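Local coordinates for RNA-dependent RNA polymerase (Dera Ghazi Khan orthonairovirus, PDB 6DX2), which probably replicates and transcribes the viral RNA genome as the full-length protein, and in this N-terminal piece forms a viral OTU domain protease linked to deubiquitinase activity, at residues Ser46-Phe49 against Leu50-Ser54; Glu104-Ile107 against Leu108-Leu112; Ser3-Leu6 against Asp7-Asn10; Ser56-Arg59 against Ser60-Thr64; Arg90-Met93 against Leu94-Tyr97. All blocks are in the same frame, centred on the assembly; numbering follows the deposited sequence.

How the interactions relate
Four of the five contacts are turns of helix or helix ends within the OTU protease domain; interaction 3 is a non-helical turn near the N-terminus. Interaction 2 is the most buried, and its helix 102-112 packs on those of interactions 1 and 4: Leu108 meets Val47 and Ile61. Interactions 1 and 4 occupy consecutive helices and join by a polar link near Ser48 and Glu57 and by packing. Interaction 5, on the surface, is tied to interaction 4 through Lys62. Interaction 3 stands apart, its nearest atoms at least about 12 Å from any other contact. Interaction 2 adds a hydroxyl bond and a near charge pair to apolar packing; the surface contacts rely on turn backbone bonds and loose charges.

Interaction 1: residues Ser46-Phe49 against Leu50-Ser54; sequences SVSF and LLFES
Ser48 O draws in two backbone N-H groups, a sound bond from Phe52 N at 2.9 Å and a weak one from Leu51 N, at the point where helix 42-52 comes to its C-terminal end. The helix is probably the one that, as in OTU cysteine proteases generally, carries the nucleophilic cysteine at its start; here it is the far end that is closed. Its closing step is Glu53, the first residue to leave helical angles, with a positive phi. Glu53 N still reaches Phe49 O at 2.8 Å, although the angle at the hydrogen has fallen to 134°. The chain then folds back, and Ser48 OG donates to Ser54 O at 2.8 Å. With OG opposite the backbone N about the first torsion (chi1 -177°), the hydroxyl leans toward the helix end, where it also accepts a weak bond from Glu57 N. One side-chain oxygen thus ties the last helical turn to Ser54 and, weakly, to Glu57 in the connection to helix 58-71.

On the apolar flank Val47 and Leu51 run together, CG1 of Val47 3.7 Å from CD1 of Leu51, beside Leu142 of the sheet. Phe52 brings the edge of its ring near Ser48 O. The other flank is mixed: Phe49 and Glu53 cross obliquely, with ring and carboxylate planes 61° apart. The carboxylate is steered by a second partner, since Glu53 OE1 is hydrogen-bonded to Gln155 NE2, while Glu53 OE2 stops 3.6 Å from Phe49 CZ.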
loop_
_atom_site.group_PDB
_atom_site.type_symbol
_atom_site.label_atom_id
_atom_site.label_comp_id
_atom_site.label_asym_id
_atom_site.label_seq_id
_atom_site.Cartn_x
_atom_site.Cartn_y
_atom_site.Cartn_z
ATOM N N SER A 46 8.198 -3.368 2.516
ATOM C CA SER A 46 7.833 -2.048 2.993
ATOM C C SER A 46 6.752 -2.137 4.051
ATOM O O SER A 46 6.837 -1.447 5.093
ATOM C CB SER A 46 7.389 -1.194 1.819
ATOM O OG SER A 46 8.490 -0.882 0.986
ATOM N N VAL A 47 5.713 -2.929 3.779
ATOM C CA VAL A 47 4.640 -3.116 4.756
ATOM C C VAL A 47 5.190 -3.763 6.019
ATOM O O VAL A 47 4.891 -3.319 7.137
ATOM C CB VAL A 47 3.519 -3.957 4.138
ATOM C CG1 VAL A 47 2.551 -4.440 5.252
ATOM C CG2 VAL A 47 2.839 -3.073 3.124
ATOM N N SER A 48 6.083 -4.769 5.863
ATOM C CA SER A 48 6.660 -5.387 7.043
ATOM C C SER A 48 7.461 -4.348 7.848
ATOM O O SER A 48 7.398 -4.315 9.079
ATOM C CB SER A 48 7.567 -6.562 6.645
ATOM O OG SER A 48 8.102 -7.239 7.780
ATOM N N PHE A 49 8.230 -3.501 7.158
ATOM C CA PHE A 49 9.007 -2.498 7.888
ATOM C C PHE A 49 8.103 -1.615 8.731
ATOM O O PHE A 49 8.438 -1.306 9.892
ATOM C CB PHE A 49 9.813 -1.611 6.935
ATOM C CG PHE A 49 10.704 -0.623 7.697
ATOM C CD1 PHE A 49 11.845 -1.065 8.327
ATOM C CD2 PHE A 49 10.302 0.691 7.871
ATOM C CE1 PHE A 49 12.675 -0.177 9.064
ATOM C CE2 PHE A 49 11.100 1.573 8.609
ATOM C CZ PHE A 49 12.283 1.122 9.194
ATOM N N LEU A 50 6.982 -1.183 8.148
ATOM C CA LEU A 50 6.091 -0.263 8.853
ATOM C C LEU A 50 5.335 -0.941 9.981
ATOM O O LEU A 50 5.013 -0.269 10.981
ATOM C CB LEU A 50 5.136 0.384 7.875
ATOM C CG LEU A 50 5.852 1.359 6.930
ATOM C CD1 LEU A 50 4.900 1.818 5.879
ATOM C CD2 LEU A 50 6.422 2.607 7.683
ATOM N N LEU A 51 5.031 -2.233 9.864
ATOM C CA LEU A 51 4.302 -2.901 10.947
ATOM C C LEU A 51 5.221 -3.402 12.056
ATOM O O LEU A 51 4.845 -3.338 13.232
ATOM C CB LEU A 51 3.497 -4.070 10.417
ATOM C CG LEU A 51 2.451 -3.698 9.402
ATOM C CD1 LEU A 51 1.845 -4.984 8.827
ATOM C CD2 LEU A 51 1.295 -2.839 10.072
ATOM N N PHE A 52 6.437 -3.859 11.727
ATOM C CA PHE A 52 7.301 -4.556 12.662
ATOM C C PHE A 52 8.671 -3.920 12.871
ATOM O O PHE A 52 9.430 -4.429 13.699
ATOM C CB PHE A 52 7.538 -6.014 12.195
ATOM C CG PHE A 52 6.256 -6.815 12.060
ATOM C CD1 PHE A 52 5.661 -7.378 13.172
ATOM C CD2 PHE A 52 5.636 -6.973 10.837
ATOM C CE1 PHE A 52 4.447 -8.082 13.040
ATOM C CE2 PHE A 52 4.424 -7.705 10.705
ATOM C CZ PHE A 52 3.851 -8.229 11.796
ATOM N N GLU A 53 9.030 -2.870 12.121
ATOM C CA GLU A 53 10.379 -2.293 12.126
ATOM C C GLU A 53 11.410 -3.344 11.763
ATOM O O GLU A 53 12.543 -3.335 12.245
ATOM C CB GLU A 53 10.714 -1.625 13.473
ATOM C CG GLU A 53 9.790 -0.456 13.824
ATOM C CD GLU A 53 10.090 0.863 13.059
ATOM O OE1 GLU A 53 9.146 1.671 12.911
ATOM O OE2 GLU A 53 11.239 1.117 12.627
ATOM N N SER A 54 11.009 -4.260 10.892
ATOM C CA SER A 54 11.858 -5.344 10.457
ATOM C C SER A 54 11.293 -5.823 9.132
ATOM O O SER A 54 10.106 -5.657 8.865
ATOM C CB SER A 54 11.868 -6.474 11.484
ATOM O OG SER A 54 12.321 -7.678 10.901
#

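Interaction 2: residues Glu104-Ile107 against Leu108-Leu112; sequences EAEI and LSKAL
Leu108 opens the second half of this helical turn by donating its N to Glu104 O at 2.8 Å, an almost straight bond with 167° at the hydrogen. Its CB rests 3.3 Å from the same oxygen, while the rest of the side chain goes to Val47 and Ile65 of the neighbouring helices. Ser109 comes next and makes two bonds to the preceding turn. Its N donates to Ala105 O at 3.0 Å, and its hydroxyl, tucked close to both its own N and its own C (chi1 72°), turns back along the helix to donate to Glu106 O at 2.7 Å. A buried hydroxyl is thereby satisfied by the helix's own backbone, on a side that Tyr133 covers.

Lys110 adds a weak backbone bond to Glu106 O, so that this carbonyl receives two donors. The extended side chains of Glu106 and Lys110 run alongside each other, CG of Glu106 3.9 Å from CE of Lys110. Their charged ends stay apart, OE2 to NZ measuring 4.1 Å, and each has another partner: Glu106 OE1 takes Gln78 N and Lys110 NZ gives to Gln75 O. Ala111 N closes on Ile107 O at 2.7 Å. The backbone bonds form the i to i+4 ladder of an alpha helix, with the serine hydroxyl as an added i to i-3 bond, in helix 102-112, packed between other helices and the sheet of the OTU-like protease fold.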
loop_
_atom_site.group_PDB
_atom_site.type_symbol
_atom_site.label_atom_id
_atom_site.label_comp_id
_atom_site.label_asym_id
_atom_site.label_seq_id
_atom_site.Cartn_x
_atom_site.Cartn_y
_atom_site.Cartn_z
ATOM N N GLU A 104 -2.957 -5.587 -3.588
ATOM C CA GLU A 104 -2.554 -5.986 -2.253
ATOM C C GLU A 104 -2.807 -4.891 -1.218
ATOM O O GLU A 104 -3.085 -5.211 -0.065
ATOM C CB GLU A 104 -1.056 -6.349 -2.253
ATOM C CG GLU A 104 -0.847 -7.665 -2.992
ATOM C CD GLU A 104 -1.044 -7.538 -4.472
ATOM O OE1 GLU A 104 -0.675 -6.481 -5.073
ATOM O OE2 GLU A 104 -1.640 -8.487 -5.030
ATOM N N ALA A 105 -2.687 -3.623 -1.591
ATOM C CA ALA A 105 -3.009 -2.573 -0.629
ATOM C C ALA A 105 -4.479 -2.646 -0.236
ATOM O O ALA A 105 -4.839 -2.553 0.949
ATOM C CB ALA A 105 -2.695 -1.212 -1.251
ATOM N N GLU A 106 -5.344 -2.852 -1.216
ATOM C CA GLU A 106 -6.771 -2.963 -0.916
ATOM C C GLU A 106 -7.028 -4.139 0.020
ATOM O O GLU A 106 -7.711 -3.994 1.040
ATOM C CB GLU A 106 -7.557 -3.109 -2.207
ATOM C CG GLU A 106 -9.042 -3.459 -1.981
ATOM C CD GLU A 106 -9.804 -3.390 -3.273
ATOM O OE1 GLU A 106 -9.522 -4.265 -4.088
ATOM O OE2 GLU A 106 -10.695 -2.507 -3.446
ATOM N N ILE A 107 -6.438 -5.296 -0.286
ATOM C CA ILE A 107 -6.684 -6.495 0.532
ATOM C C ILE A 107 -6.101 -6.328 1.928
ATOM O O ILE A 107 -6.762 -6.609 2.945
ATOM C CB ILE A 107 -6.124 -7.752 -0.149
ATOM C CG1 ILE A 107 -6.909 -8.080 -1.414
ATOM C CG2 ILE A 107 -6.239 -8.948 0.788
ATOM C CD1 ILE A 107 -6.269 -9.272 -2.302
ATOM N N LEU A 108 -4.844 -5.879 2.012
ATOM C CA LEU A 108 -4.222 -5.775 3.334
ATOM C C LEU A 108 -4.944 -4.778 4.227
ATOM O O LEU A 108 -5.014 -4.964 5.439
ATOM C CB LEU A 108 -2.740 -5.349 3.193
ATOM C CG LEU A 108 -1.895 -5.771 4.376
ATOM C CD1 LEU A 108 -1.933 -7.177 4.774
ATOM C CD2 LEU A 108 -0.426 -5.406 3.984
ATOM N N SER A 109 -5.402 -3.664 3.668
ATOM C CA SER A 109 -6.149 -2.707 4.489
ATOM C C SER A 109 -7.367 -3.361 5.128
ATOM O O SER A 109 -7.636 -3.168 6.336
ATOM C CB SER A 109 -6.562 -1.527 3.635
ATOM O OG SER A 109 -7.578 -1.832 2.714
ATOM N N LYS A 110 -8.101 -4.170 4.349
ATOM C CA LYS A 110 -9.213 -4.893 4.941
ATOM C C LYS A 110 -8.723 -6.016 5.865
ATOM O O LYS A 110 -9.298 -6.238 6.935
ATOM C CB LYS A 110 -10.111 -5.463 3.836
ATOM C CG LYS A 110 -10.706 -4.386 2.910
ATOM C CD LYS A 110 -11.286 -4.922 1.604
ATOM C CE LYS A 110 -11.810 -3.730 0.739
ATOM N NZ LYS A 110 -12.798 -4.175 -0.306
ATOM N N ALA A 111 -7.666 -6.737 5.477
ATOM C CA ALA A 111 -7.327 -7.930 6.244
ATOM C C ALA A 111 -6.816 -7.583 7.634
ATOM O O ALA A 111 -6.982 -8.371 8.577
ATOM C CB ALA A 111 -6.304 -8.764 5.472
ATOM N N LEU A 112 -6.132 -6.434 7.772
ATOM C CA LEU A 112 -5.549 -6.045 9.039
ATOM C C LEU A 112 -6.256 -4.867 9.679
ATOM O O LEU A 112 -5.844 -4.447 10.773
ATOM C CB LEU A 112 -4.042 -5.703 8.828
ATOM C CG LEU A 112 -3.187 -6.903 8.484
ATOM C CD1 LEU A 112 -1.719 -6.417 8.385
ATOM C CD2 LEU A 112 -3.310 -8.027 9.522
#

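Interaction 3: residues Ser3-Leu6 against Asp7-Asn10; sequences SFHL and DDIN
Backbone bonds set the shape where His5 and Leu6 meet Asp8 and Ile9. Asp8 N donates to His5 O at 2.9 Å and Ile9 N to Leu6 O at 3.2 Å, each spanning three residues. Leu6 and Asp7 have the backbone angles of a type I turn, and the second bond extends this into a short 3-10-like turn ahead of strand 12-13.

Apolar contact lies on one side. Leu6 and Ile9 run side by side in the same direction, with CD2 of Leu6 3.9 Å from CD1 of Ile9. CG1 of Ile9 also passes 3.4 Å from Leu6 O. Leu6 is the buried member of the turn and continues onto Tyr30 and Val138.

Polar contacts are separate from this. His5 and Asp8 run alongside each other, their ring and carboxylate planes 78° apart. Asp8 OD2 approaches the ring at its edge, near the ring plane, at 3.4 Å from CD2, and comes within 3.1 Å of CB. Asp7 turns to a different partner, OD2 bonding Ser139 OG.

What OD2 meets on the histidine is therefore carbon and not nitrogen: NE2 of His5 is 4.7 Å from Asp8 OD2 and stands 3.3 Å above one face of the Phe4 ring, toward its rim. Any electrostatic pull from the carboxylate would be through space, and it might modestly favour a protonated imidazole at this solvent-facing turn.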
loop_
_atom_site.group_PDB
_atom_site.type_symbol
_atom_site.label_atom_id
_atom_site.label_comp_id
_atom_site.label_asym_id
_atom_site.label_seq_id
_atom_site.Cartn_x
_atom_site.Cartn_y
_atom_site.Cartn_z
ATOM N N SER A 3 -0.476 19.937 1.949
ATOM C CA SER A 3 -1.104 21.016 2.716
ATOM C C SER A 3 -0.215 21.466 3.868
ATOM O O SER A 3 1.005 21.482 3.757
ATOM C CB SER A 3 -2.468 20.573 3.257
ATOM O OG SER A 3 -2.340 19.505 4.182
ATOM N N PHE A 4 -0.834 21.836 4.981
ATOM C CA PHE A 4 -0.069 22.153 6.179
ATOM C C PHE A 4 0.052 20.942 7.095
ATOM O O PHE A 4 1.109 20.725 7.696
ATOM C CB PHE A 4 -0.715 23.328 6.925
ATOM C CG PHE A 4 0.110 23.859 8.070
ATOM C CD1 PHE A 4 -0.492 24.553 9.108
ATOM C CD2 PHE A 4 1.485 23.674 8.105
ATOM C CE1 PHE A 4 0.260 25.049 10.164
ATOM C CE2 PHE A 4 2.239 24.161 9.155
ATOM C CZ PHE A 4 1.628 24.852 10.186
ATOM N N HIS A 5 -1.008 20.147 7.204
ATOM C CA HIS A 5 -0.986 18.912 7.975
ATOM C C HIS A 5 -1.534 17.789 7.111
ATOM O O HIS A 5 -2.628 17.907 6.542
ATOM C CB HIS A 5 -1.796 19.037 9.269
ATOM C CG HIS A 5 -1.364 20.180 10.143
ATOM N ND1 HIS A 5 -0.163 20.187 10.823
ATOM C CD2 HIS A 5 -1.972 21.353 10.442
ATOM C CE1 HIS A 5 -0.052 21.313 11.506
ATOM N NE2 HIS A 5 -1.135 22.038 11.291
ATOM N N LEU A 6 -0.763 16.701 7.021
ATOM C CA LEU A 6 -1.184 15.553 6.233
ATOM C C LEU A 6 -2.551 15.038 6.669
ATOM O O LEU A 6 -3.354 14.638 5.824
ATOM C CB LEU A 6 -0.140 14.462 6.340
ATOM C CG LEU A 6 1.135 14.926 5.653
ATOM C CD1 LEU A 6 2.017 13.762 5.536
ATOM C CD2 LEU A 6 0.756 15.459 4.260
ATOM N N ASP A 7 -2.854 15.081 7.982
ATOM C CA ASP A 7 -4.146 14.577 8.441
ATOM C C ASP A 7 -5.317 15.498 8.060
ATOM O O ASP A 7 -6.470 15.118 8.308
ATOM C CB ASP A 7 -4.134 14.336 9.960
ATOM C CG ASP A 7 -3.510 12.987 10.326
ATOM O OD1 ASP A 7 -3.048 12.348 9.416
ATOM O OD2 ASP A 7 -3.522 12.564 11.487
ATOM N N ASP A 8 -5.050 16.662 7.458
ATOM C CA ASP A 8 -6.101 17.562 6.982
ATOM C C ASP A 8 -6.278 17.524 5.476
ATOM O O ASP A 8 -6.946 18.399 4.926
ATOM C CB ASP A 8 -5.809 18.988 7.403
ATOM C CG ASP A 8 -5.772 19.147 8.890
ATOM O OD1 ASP A 8 -6.704 18.648 9.574
ATOM O OD2 ASP A 8 -4.794 19.755 9.365
ATOM N N ILE A 9 -5.659 16.552 4.796
ATOM C CA ILE A 9 -5.838 16.408 3.358
ATOM C C ILE A 9 -7.291 16.071 3.084
ATOM O O ILE A 9 -7.948 15.389 3.882
ATOM C CB ILE A 9 -4.911 15.318 2.793
ATOM C CG1 ILE A 9 -3.491 15.848 2.659
ATOM C CG2 ILE A 9 -5.377 14.771 1.400
ATOM C CD1 ILE A 9 -2.486 14.748 2.305
ATOM N N ASN A 10 -7.770 16.522 1.919
ATOM C CA ASN A 10 -9.110 16.229 1.418
ATOM C C ASN A 10 -9.094 14.989 0.512
ATOM O O ASN A 10 -8.509 14.991 -0.576
ATOM C CB ASN A 10 -9.652 17.458 0.699
ATOM C CG ASN A 10 -9.901 18.622 1.662
ATOM O OD1 ASN A 10 -9.980 18.428 2.887
ATOM N ND2 ASN A 10 -10.027 19.831 1.116
#

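Interaction 4: residues Ser56-Arg59 against Ser60-Thr64; sequences SEWR and SIKNT
Trp58 lies alongside Lys62, one helical turn on, with its ring atom CZ3 4.1 Å from CD of the lysine, which approaches the indole obliquely. The ring is brought there by an uncommon first torsion for a helix, one that wedges CG next to both backbone neighbours of CA (chi1 73°). Its sequence neighbour Arg59 covers one face: CG of Arg59 stands 3.3 Å above the centre of the indole, and the guanidinium turns a face toward Trp58 CH2. Tyr45 adds an edge-to-face contact, and the indole packs the first turn of helix 58-71 against helix 42-52.

The backbone start is equally well defined. Glu57 holds the N-cap position, and its carbonyl O accepts two donors, Ile61 N at 3.1 Å and the hydroxyl of Ser60 at 2.8 Å. Ser60 OG reaches that oxygen from the side, at 123° to the C=O, whereas Ile61 N comes nearly along the C=O axis. Farther on, Asn63 N donates to Arg59 O at 3.1 Å. A water bridges the same carbonyl, at 3.3 Å from Arg59 O, to Asn63 OD1, at 3.0 Å from it, on the solvent-facing side.

The two positive ends stay apart, with 6.1 Å between NZ of Lys62 and NH2 of Arg59, and Arg59 NH2 makes a weak hydrogen bond to Asn96 OD1. Lys62 continues inward, where its amino group makes a cation-pi contact with Phe44 and donates to Met93 O. Met by a ring and a carbonyl, the lysine would probably keep its charged form.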
loop_
_atom_site.group_PDB
_atom_site.type_symbol
_atom_site.label_atom_id
_atom_site.label_comp_id
_atom_site.label_asym_id
_atom_site.label_seq_id
_atom_site.Cartn_x
_atom_site.Cartn_y
_atom_site.Cartn_z
ATOM N N SER A 56 11.561 -9.053 8.274
ATOM C CA SER A 56 11.503 -10.509 8.331
ATOM C C SER A 56 10.092 -11.065 8.250
ATOM O O SER A 56 9.957 -12.283 8.052
ATOM C CB SER A 56 12.167 -11.011 9.607
ATOM O OG SER A 56 11.416 -10.639 10.743
ATOM N N GLU A 57 9.061 -10.227 8.418
ATOM C CA GLU A 57 7.665 -10.635 8.409
ATOM C C GLU A 57 7.011 -10.529 7.030
ATOM O O GLU A 57 5.800 -10.738 6.903
ATOM C CB GLU A 57 6.889 -9.811 9.428
ATOM C CG GLU A 57 7.265 -10.153 10.850
ATOM C CD GLU A 57 8.473 -9.378 11.373
ATOM O OE1 GLU A 57 9.039 -8.543 10.635
ATOM O OE2 GLU A 57 8.875 -9.617 12.535
ATOM N N TRP A 58 7.807 -10.289 5.988
ATOM C CA TRP A 58 7.226 -9.976 4.687
ATOM C C TRP A 58 6.459 -11.155 4.101
ATOM O O TRP A 58 5.408 -10.968 3.477
ATOM C CB TRP A 58 8.342 -9.508 3.739
ATOM C CG TRP A 58 9.261 -10.573 3.246
ATOM C CD1 TRP A 58 10.424 -10.984 3.836
ATOM C CD2 TRP A 58 9.143 -11.315 2.033
ATOM N NE1 TRP A 58 11.011 -11.961 3.089
ATOM C CE2 TRP A 58 10.254 -12.171 1.965
ATOM C CE3 TRP A 58 8.204 -11.329 0.993
ATOM C CZ2 TRP A 58 10.457 -13.082 0.903
ATOM C CZ3 TRP A 58 8.395 -12.227 -0.056
ATOM C CH2 TRP A 58 9.534 -13.089 -0.092
ATOM N N ARG A 59 6.945 -12.388 4.314
ATOM C CA ARG A 59 6.193 -13.538 3.816
ATOM C C ARG A 59 4.905 -13.764 4.603
ATOM O O ARG A 59 3.893 -14.183 4.031
ATOM C CB ARG A 59 7.042 -14.819 3.869
ATOM C CG ARG A 59 8.431 -14.732 3.191
ATOM C CD ARG A 59 9.098 -16.131 3.003
ATOM N NE ARG A 59 8.587 -16.697 1.758
ATOM C CZ ARG A 59 9.276 -16.785 0.620
ATOM N NH1 ARG A 59 10.553 -16.402 0.559
ATOM N NH2 ARG A 59 8.692 -17.293 -0.456
ATOM N N SER A 60 4.912 -13.524 5.910
ATOM C CA SER A 60 3.681 -13.758 6.656
ATOM C C SER A 60 2.613 -12.735 6.302
ATOM O O SER A 60 1.416 -13.030 6.410
ATOM C CB SER A 60 3.970 -13.764 8.151
ATOM O OG SER A 60 4.408 -12.495 8.537
ATOM N N ILE A 61 3.013 -11.555 5.857
ATOM C CA ILE A 61 2.031 -10.588 5.370
ATOM C C ILE A 61 1.329 -11.126 4.133
ATOM O O ILE A 61 0.111 -10.996 3.988
ATOM C CB ILE A 61 2.717 -9.250 5.087
ATOM C CG1 ILE A 61 3.044 -8.595 6.428
ATOM C CG2 ILE A 61 1.839 -8.382 4.236
ATOM C CD1 ILE A 61 4.245 -7.770 6.320
ATOM N N LYS A 62 2.098 -11.741 3.224
ATOM C CA LYS A 62 1.499 -12.435 2.086
ATOM C C LYS A 62 0.500 -13.482 2.532
ATOM O O LYS A 62 -0.516 -13.693 1.867
ATOM C CB LYS A 62 2.576 -13.121 1.228
ATOM C CG LYS A 62 3.374 -12.099 0.396
ATOM C CD LYS A 62 4.332 -12.859 -0.514
ATOM C CE LYS A 62 4.423 -12.161 -1.825
ATOM N NZ LYS A 62 5.188 -12.946 -2.795
ATOM N N ASN A 63 0.825 -14.237 3.599
ATOM C CA ASN A 63 -0.088 -15.290 4.032
ATOM C C ASN A 63 -1.390 -14.702 4.552
ATOM O O ASN A 63 -2.466 -15.277 4.338
ATOM C CB ASN A 63 0.579 -16.167 5.096
ATOM C CG ASN A 63 1.698 -17.021 4.509
ATOM O OD1 ASN A 63 1.678 -17.328 3.326
ATOM N ND2 ASN A 63 2.665 -17.410 5.333
ATOM N N THR A 64 -1.295 -13.548 5.220
ATOM C CA THR A 64 -2.476 -12.840 5.687
ATOM C C THR A 64 -3.331 -12.389 4.514
ATOM O O THR A 64 -4.553 -12.592 4.514
ATOM C CB THR A 64 -2.041 -11.659 6.554
ATOM O OG1 THR A 64 -1.445 -12.179 7.749
ATOM C CG2 THR A 64 -3.251 -10.852 6.921
HETATM O O HOH W 1 4.405 -16.862 2.197
#

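Interaction 5: residues Arg90-Met93 against Leu94-Tyr97; sequences RADM and LRNY
Leu94 folds back over Arg90 O at the C-terminal end of helix 86-93, in the helical part of the OTU-like protease domain. This is the tight part. Leu94 N donates to Arg90 O at 3.0 Å, and the Leu94 side chain wraps the same oxygen, CG 3.2 Å and CD1 3.3 Å away. Carrying CG next to its own backbone N (chi1 -77°) is what leads the leucine over that carbonyl. From the inner side Met93 sends its bent chain beside it, CE 4.2 Å from Leu94 CG. Met93 goes on to Ile65 of helix 58-71.

The next backbone bond, Arg95 N to Asp92 O at 3.1 Å, spans three residues where the one before spanned four, and this shortened step marks the helix giving way to loop. Its donor sits 55° out of the carbonyl plane.

The loose part is confined to the charged ends, toward solvent. Asp92 OD1 and Arg95 NH1, though of opposite charge, remain 4.5 Å apart and form no salt bridge; Asp92 OD2 instead bonds Tyr83 OH. The aliphatic stem of the arginine still touches the helix, with Arg95 CG 3.2 Å from Ala91 O.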
loop_
_atom_site.group_PDB
_atom_site.type_symbol
_atom_site.label_atom_id
_atom_site.label_comp_id
_atom_site.label_asym_id
_atom_site.label_seq_id
_atom_site.Cartn_x
_atom_site.Cartn_y
_atom_site.Cartn_z
ATOM N N ARG A 90 -4.101 -16.377 -5.411
ATOM C CA ARG A 90 -3.203 -16.716 -4.311
ATOM C C ARG A 90 -1.952 -17.409 -4.818
ATOM O O ARG A 90 -0.857 -17.150 -4.314
ATOM C CB ARG A 90 -3.911 -17.579 -3.273
ATOM C CG ARG A 90 -4.949 -16.779 -2.508
ATOM C CD ARG A 90 -5.709 -17.742 -1.572
ATOM N NE ARG A 90 -6.930 -18.268 -2.179
ATOM C CZ ARG A 90 -7.187 -19.565 -2.331
ATOM N NH1 ARG A 90 -6.295 -20.463 -1.929
ATOM N NH2 ARG A 90 -8.328 -19.953 -2.884
ATOM N N ALA A 91 -2.082 -18.249 -5.843
ATOM C CA ALA A 91 -0.921 -18.976 -6.357
ATOM C C ALA A 91 0.095 -18.018 -6.978
ATOM O O ALA A 91 1.312 -18.207 -6.843
ATOM C CB ALA A 91 -1.364 -20.023 -7.379
ATOM N N ASP A 92 -0.387 -16.988 -7.664
ATOM C CA ASP A 92 0.516 -15.999 -8.250
ATOM C C ASP A 92 1.138 -15.110 -7.175
ATOM O O ASP A 92 2.354 -14.927 -7.133
ATOM C CB ASP A 92 -0.248 -15.136 -9.250
ATOM C CG ASP A 92 0.664 -14.489 -10.270
ATOM O OD1 ASP A 92 1.715 -15.097 -10.578
ATOM O OD2 ASP A 92 0.343 -13.378 -10.752
ATOM N N MET A 93 0.304 -14.532 -6.307
ATOM C CA MET A 93 0.794 -13.573 -5.320
ATOM C C MET A 93 1.800 -14.217 -4.373
ATOM O O MET A 93 2.738 -13.541 -3.924
ATOM C CB MET A 93 -0.410 -12.976 -4.554
ATOM C CG MET A 93 -0.124 -11.971 -3.501
ATOM S SD MET A 93 0.281 -12.748 -1.904
ATOM C CE MET A 93 -1.324 -13.436 -1.458
ATOM N N LEU A 94 1.638 -15.496 -4.068
ATOM C CA LEU A 94 2.508 -16.113 -3.079
ATOM C C LEU A 94 3.900 -16.406 -3.621
ATOM O O LEU A 94 4.781 -16.829 -2.866
ATOM C CB LEU A 94 1.893 -17.417 -2.584
ATOM C CG LEU A 94 0.758 -17.128 -1.599
ATOM C CD1 LEU A 94 -0.059 -18.371 -1.338
ATOM C CD2 LEU A 94 1.342 -16.562 -0.302
ATOM N N ARG A 95 4.108 -16.238 -4.915
ATOM C CA ARG A 95 5.392 -16.568 -5.481
ATOM C C ARG A 95 6.390 -15.471 -5.162
ATOM O O ARG A 95 6.036 -14.305 -5.106
ATOM C CB ARG A 95 5.273 -16.727 -6.989
ATOM C CG ARG A 95 4.444 -17.894 -7.429
ATOM C CD ARG A 95 4.739 -18.158 -8.877
ATOM N NE ARG A 95 6.164 -17.992 -9.192
ATOM C CZ ARG A 95 6.633 -17.344 -10.259
ATOM N NH1 ARG A 95 5.803 -16.786 -11.132
ATOM N NH2 ARG A 95 7.938 -17.258 -10.458
ATOM N N ASN A 96 7.673 -15.845 -5.016
ATOM C CA ASN A 96 8.692 -14.826 -4.809
ATOM C C ASN A 96 8.720 -13.871 -5.998
ATOM O O ASN A 96 8.461 -14.267 -7.148
ATOM C CB ASN A 96 10.084 -15.426 -4.655
ATOM C CG ASN A 96 10.316 -16.118 -3.309
ATOM O OD1 ASN A 96 9.657 -15.853 -2.302
ATOM N ND2 ASN A 96 11.295 -17.003 -3.295
ATOM N N TYR A 97 9.016 -12.596 -5.691
ATOM C CA TYR A 97 9.168 -11.512 -6.648
ATOM C C TYR A 97 7.868 -11.181 -7.352
ATOM O O TYR A 97 7.890 -10.563 -8.422
ATOM C CB TYR A 97 10.290 -11.827 -7.668
ATOM C CG TYR A 97 11.450 -12.413 -6.924
ATOM C CD1 TYR A 97 12.093 -11.672 -5.925
ATOM C CD2 TYR A 97 11.891 -13.695 -7.177
ATOM C CE1 TYR A 97 13.146 -12.209 -5.210
ATOM C CE2 TYR A 97 12.964 -14.234 -6.471
ATOM C CZ TYR A 97 13.571 -13.482 -5.487
ATOM O OH TYR A 97 14.632 -14.012 -4.774
#